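Local coordinates for 39 kDa initiator binding protein (Trichomonas vaginalis, PDB 1PP7) that recognises the initiator element of core promoters, here through its DNA-binding domain in complex with the ferredoxin initiator, and thereby probably directs transcription initiation, at residues S12-P16 with E17-A21; H39-L42 with T43-S47. One frame throughout, in Å; residues are numbered along the deposited sequence.

Contact 1: residues S12-P16 with E17-A21; sequences SRLPP and EIVAA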
loop_
_atom_site.group_PDB
_atom_site.type_symbol
_atom_site.label_atom_id
_atom_site.label_comp_id
_atom_site.label_asym_id
_atom_site.label_seq_id
_atom_site.Cartn_x
_atom_site.Cartn_y
_atom_site.Cartn_z
ATOM N N SER C 12 -3.339 5.579 -14.158
ATOM C CA SER C 12 -4.395 6.040 -15.049
ATOM C C SER C 12 -5.749 5.432 -14.664
ATOM O O SER C 12 -6.794 5.969 -15.028
ATOM C CB SER C 12 -4.095 5.664 -16.496
ATOM O OG SER C 12 -4.487 4.313 -16.749
ATOM N N ARG C 13 -5.744 4.326 -13.929
ATOM C CA ARG C 13 -6.995 3.704 -13.554
ATOM C C ARG C 13 -7.473 4.013 -12.158
ATOM O O ARG C 13 -8.592 3.698 -11.778
ATOM C CB ARG C 13 -6.910 2.204 -13.797
ATOM C CG ARG C 13 -6.984 1.943 -15.291
ATOM C CD ARG C 13 -7.273 0.515 -15.575
ATOM N NE ARG C 13 -6.118 -0.305 -15.243
ATOM C CZ ARG C 13 -6.201 -1.548 -14.780
ATOM N NH1 ARG C 13 -7.402 -2.108 -14.595
ATOM N NH2 ARG C 13 -5.083 -2.220 -14.487
ATOM N N LEU C 14 -6.638 4.645 -11.370
ATOM C CA LEU C 14 -7.099 4.963 -10.037
ATOM C C LEU C 14 -7.459 6.467 -10.008
ATOM O O LEU C 14 -6.946 7.266 -10.794
ATOM C CB LEU C 14 -6.049 4.487 -8.992
ATOM C CG LEU C 14 -4.637 5.034 -8.988
ATOM C CD1 LEU C 14 -4.743 6.278 -8.189
ATOM C CD2 LEU C 14 -3.608 4.124 -8.369
ATOM N N PRO C 15 -8.400 6.850 -9.150
ATOM C CA PRO C 15 -8.888 8.228 -8.992
ATOM C C PRO C 15 -7.794 9.329 -8.825
ATOM O O PRO C 15 -6.792 9.120 -8.126
ATOM C CB PRO C 15 -9.776 8.137 -7.744
ATOM C CG PRO C 15 -10.131 6.647 -7.645
ATOM C CD PRO C 15 -8.834 6.012 -8.024
ATOM N N PRO C 16 -7.997 10.523 -9.451
ATOM C CA PRO C 16 -7.056 11.652 -9.378
ATOM C C PRO C 16 -6.678 11.951 -7.918
ATOM O O PRO C 16 -5.553 12.351 -7.622
ATOM C CB PRO C 16 -7.846 12.811 -9.993
ATOM C CG PRO C 16 -8.742 12.123 -10.962
ATOM C CD PRO C 16 -9.218 10.913 -10.190
ATOM N N GLU C 17 -7.635 11.771 -7.014
ATOM C CA GLU C 17 -7.411 12.031 -5.601
ATOM C C GLU C 17 -6.306 11.132 -5.001
ATOM O O GLU C 17 -5.401 11.602 -4.271
ATOM C CB GLU C 17 -8.718 11.790 -4.880
ATOM C CG GLU C 17 -8.710 12.050 -3.418
ATOM C CD GLU C 17 -10.032 11.639 -2.786
ATOM O OE1 GLU C 17 -10.198 11.884 -1.558
ATOM O OE2 GLU C 17 -10.904 11.065 -3.523
ATOM N N ILE C 18 -6.400 9.836 -5.301
ATOM C CA ILE C 18 -5.438 8.862 -4.816
ATOM C C ILE C 18 -4.062 9.109 -5.501
ATOM O O ILE C 18 -3.009 9.052 -4.866
ATOM C CB ILE C 18 -5.934 7.419 -5.122
ATOM C CG1 ILE C 18 -7.391 7.231 -4.667
ATOM C CG2 ILE C 18 -4.999 6.421 -4.497
ATOM C CD1 ILE C 18 -7.598 7.018 -3.176
ATOM N N VAL C 19 -4.069 9.394 -6.794
ATOM C CA VAL C 19 -2.809 9.632 -7.499
ATOM C C VAL C 19 -2.100 10.782 -6.842
ATOM O O VAL C 19 -0.903 10.719 -6.597
ATOM C CB VAL C 19 -2.991 10.005 -8.989
ATOM C CG1 VAL C 19 -1.650 10.314 -9.591
ATOM C CG2 VAL C 19 -3.627 8.888 -9.727
ATOM N N ALA C 20 -2.861 11.833 -6.567
ATOM C CA ALA C 20 -2.332 13.009 -5.910
ATOM C C ALA C 20 -1.875 12.742 -4.478
ATOM O O ALA C 20 -0.807 13.215 -4.100
ATOM C CB ALA C 20 -3.362 14.134 -5.918
ATOM N N ALA C 21 -2.657 12.007 -3.677
ATOM C CA ALA C 21 -2.252 11.749 -2.292
ATOM C C ALA C 21 -0.991 10.883 -2.258
ATOM O O ALA C 21 -0.199 10.919 -1.287
ATOM C CB ALA C 21 -3.341 11.064 -1.571
#

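Contact 2: residues H39-L42 with T43-S47; sequences HMLL and TYLAS. With ZN (zinc ion), chain I.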
loop_
_atom_site.group_PDB
_atom_site.type_symbol
_atom_site.label_atom_id
_atom_site.label_comp_id
_atom_site.label_asym_id
_atom_site.label_seq_id
_atom_site.Cartn_x
_atom_site.Cartn_y
_atom_site.Cartn_z
ATOM N N HIS C 39 -2.840 2.747 3.615
ATOM C CA HIS C 39 -4.190 2.526 4.058
ATOM C C HIS C 39 -5.220 3.041 3.089
ATOM O O HIS C 39 -6.219 2.340 2.814
ATOM C CB HIS C 39 -4.418 3.090 5.482
ATOM C CG HIS C 39 -5.508 2.392 6.231
ATOM N ND1 HIS C 39 -6.822 2.829 6.220
ATOM C CD2 HIS C 39 -5.512 1.207 6.895
ATOM C CE1 HIS C 39 -7.587 1.943 6.843
ATOM N NE2 HIS C 39 -6.818 0.947 7.261
ATOM N N MET C 40 -5.027 4.245 2.560
ATOM C CA MET C 40 -6.023 4.729 1.587
ATOM C C MET C 40 -5.999 3.856 0.349
ATOM O O MET C 40 -6.997 3.709 -0.280
ATOM C CB MET C 40 -5.728 6.135 1.122
ATOM C CG MET C 40 -5.824 7.128 2.217
ATOM S SD MET C 40 -5.356 8.790 1.629
ATOM C CE MET C 40 -3.840 9.216 2.655
ATOM N N LEU C 41 -4.839 3.302 0.010
ATOM C CA LEU C 41 -4.686 2.505 -1.187
ATOM C C LEU C 41 -5.465 1.215 -1.033
ATOM O O LEU C 41 -6.251 0.852 -1.858
ATOM C CB LEU C 41 -3.213 2.168 -1.401
ATOM C CG LEU C 41 -2.687 2.439 -2.793
ATOM C CD1 LEU C 41 -1.718 1.354 -3.225
ATOM C CD2 LEU C 41 -3.863 2.499 -3.748
ATOM N N LEU C 42 -5.209 0.564 0.087
ATOM C CA LEU C 42 -5.812 -0.669 0.518
ATOM C C LEU C 42 -7.336 -0.470 0.556
ATOM O O LEU C 42 -8.114 -1.259 -0.025
ATOM C CB LEU C 42 -5.257 -0.935 1.894
ATOM C CG LEU C 42 -4.762 -2.268 2.413
ATOM C CD1 LEU C 42 -4.640 -3.327 1.368
ATOM C CD2 LEU C 42 -3.478 -1.991 3.122
ATOM N N THR C 43 -7.760 0.605 1.210
ATOM C CA THR C 43 -9.158 0.927 1.328
ATOM C C THR C 43 -9.784 1.050 -0.055
ATOM O O THR C 43 -10.858 0.465 -0.341
ATOM C CB THR C 43 -9.358 2.237 2.094
ATOM O OG1 THR C 43 -8.944 2.062 3.461
ATOM C CG2 THR C 43 -10.847 2.639 2.090
ATOM N N TYR C 44 -9.122 1.768 -0.944
ATOM C CA TYR C 44 -9.727 1.917 -2.242
ATOM C C TYR C 44 -9.682 0.660 -3.115
ATOM O O TYR C 44 -10.618 0.369 -3.848
ATOM C CB TYR C 44 -9.127 3.111 -2.995
ATOM C CG TYR C 44 -9.470 3.090 -4.466
ATOM C CD1 TYR C 44 -8.620 2.455 -5.377
ATOM C CD2 TYR C 44 -10.667 3.679 -4.953
ATOM C CE1 TYR C 44 -8.932 2.402 -6.739
ATOM C CE2 TYR C 44 -10.995 3.628 -6.331
ATOM C CZ TYR C 44 -10.119 2.988 -7.223
ATOM O OH TYR C 44 -10.374 2.927 -8.583
ATOM N N LEU C 45 -8.609 -0.100 -3.061
ATOM C CA LEU C 45 -8.597 -1.237 -3.922
ATOM C C LEU C 45 -9.723 -2.179 -3.522
ATOM O O LEU C 45 -10.239 -2.909 -4.357
ATOM C CB LEU C 45 -7.223 -1.896 -3.888
ATOM C CG LEU C 45 -6.150 -1.089 -4.607
ATOM C CD1 LEU C 45 -4.824 -1.773 -4.369
ATOM C CD2 LEU C 45 -6.440 -0.994 -6.127
ATOM N N ALA C 46 -10.154 -2.102 -2.265
ATOM C CA ALA C 46 -11.217 -2.964 -1.740
ATOM C C ALA C 46 -12.472 -2.889 -2.566
ATOM O O ALA C 46 -13.268 -3.828 -2.580
ATOM C CB ALA C 46 -11.540 -2.584 -0.301
ATOM N N SER C 47 -12.649 -1.764 -3.246
ATOM C CA SER C 47 -13.808 -1.542 -4.098
ATOM C C SER C 47 -13.501 -1.679 -5.609
ATOM O O SER C 47 -14.413 -1.601 -6.443
ATOM C CB SER C 47 -14.360 -0.144 -3.850
ATOM O OG SER C 47 -13.506 0.819 -4.458
HETATM ZN ZN ZN I . -7.612 4.712 5.970
HETATM O O HOH W 1 -8.988 4.878 4.116
#

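Contact 1: residues S12-P16 with E17-A21
L14 lays its CD1 methyl against V19 and I18 at the N-terminus of helix 16-23 in the initiator DNA-binding domain, whose family belongs to the helix-turn-helix clan; here the loop from helix 6-11 turns into the first helical residues and P15 takes the N-cap position. The leucine and V19 side chains meet at a slant: CD1 of L14 comes within 3.2 Å of CG2 of V19, a methyl-to-methyl touch, and the same CD1 lies 3.5 Å from the branch carbon CB of I18. With chi1 at 61°, CG of L14 is held between its own N and carbonyl carbon, a crowded position that swings CD1 onto the first turn. V19 answers with the branch anti to its carbonyl carbon, since chi1 of 176° leaves CG2 beside the backbone N and facing the leucine. P15 and I18 instead run side by side in the same direction, ring CD against CG1. Proline suits position 16 because a first-turn nitrogen needs no acceptor within the helix and the rigid ring holds phi near the helical value. E17 stretches away from the contact, and its negative charge would be expected to interact favourably with the positive end of the helix dipole. L14 also packs on L51 of helix 49-55. V19 N donates to O of P15 at 3.0 Å, and A20 N to O of P16 at 2.9 Å.

Contact 2: residues H39-L42 with T43-S47
H39 and T43, one turn apart on helix 34-45, meet at the carbonyl oxygen of H39, and through a water beside a zinc ion. The imidazole of H39 has CG anti to the backbone N (chi1 -154°), which carries the ring along the helix so that ND1 binds the zinc at 2.1 Å. In T43, chi1 of -67° places OG1 beside its own N, where the hydroxyl bends back and donates to O of H39 at 2.8 Å. The backbone N of T43 grips the same oxygen from the other face of the carbonyl plane, while OG1 stands above that plane, 38° out of it. OG1 also accepts a hydrogen bond from the zinc-bound water. The zinc on ND1 and the bond from NE2 to O of T111 hold the H39 ring from both nitrogens, with F110 packed edge-to-face. On the buried side, CD2 of L41 lies 4.3 Å from CG of L45, branched apolar groups suited to packing on L57 of strand 57-59. Y44 sends its ring away from the preceding turn, its OH bonded to N48. At the end, OG of S47 returns to O of Y44 at 3.0 Å, in the carbonyl plane. H39 and the water are zinc ligands and T43 is second-shell through the water; its hydroxyl bond to the carbonyl four residues back is a common alpha-helical feature.

Contact 1 closes before contact 2 opens; contact 1 spans the loop and the start of helix 16-23, contact 2 lies on helix 34-45 and its end, both within the initiator DNA-binding domain, with their centres 12 Å apart. They touch directly: the Y44 ring, through CZ, rests 3.4 Å from CD of P15, and I18 CG2 reaches L41 CD2 at 4.2 Å. Thus the start of the earlier helix is seated on the flank of the later one, while helix 49-55 receives L14 from the first contact and L45 from the second. By nearest atoms they lie about 9 Å (contact 1) and about 10 Å (contact 2) from the DNA, consistent with a place in the helical framework rather than at the DNA.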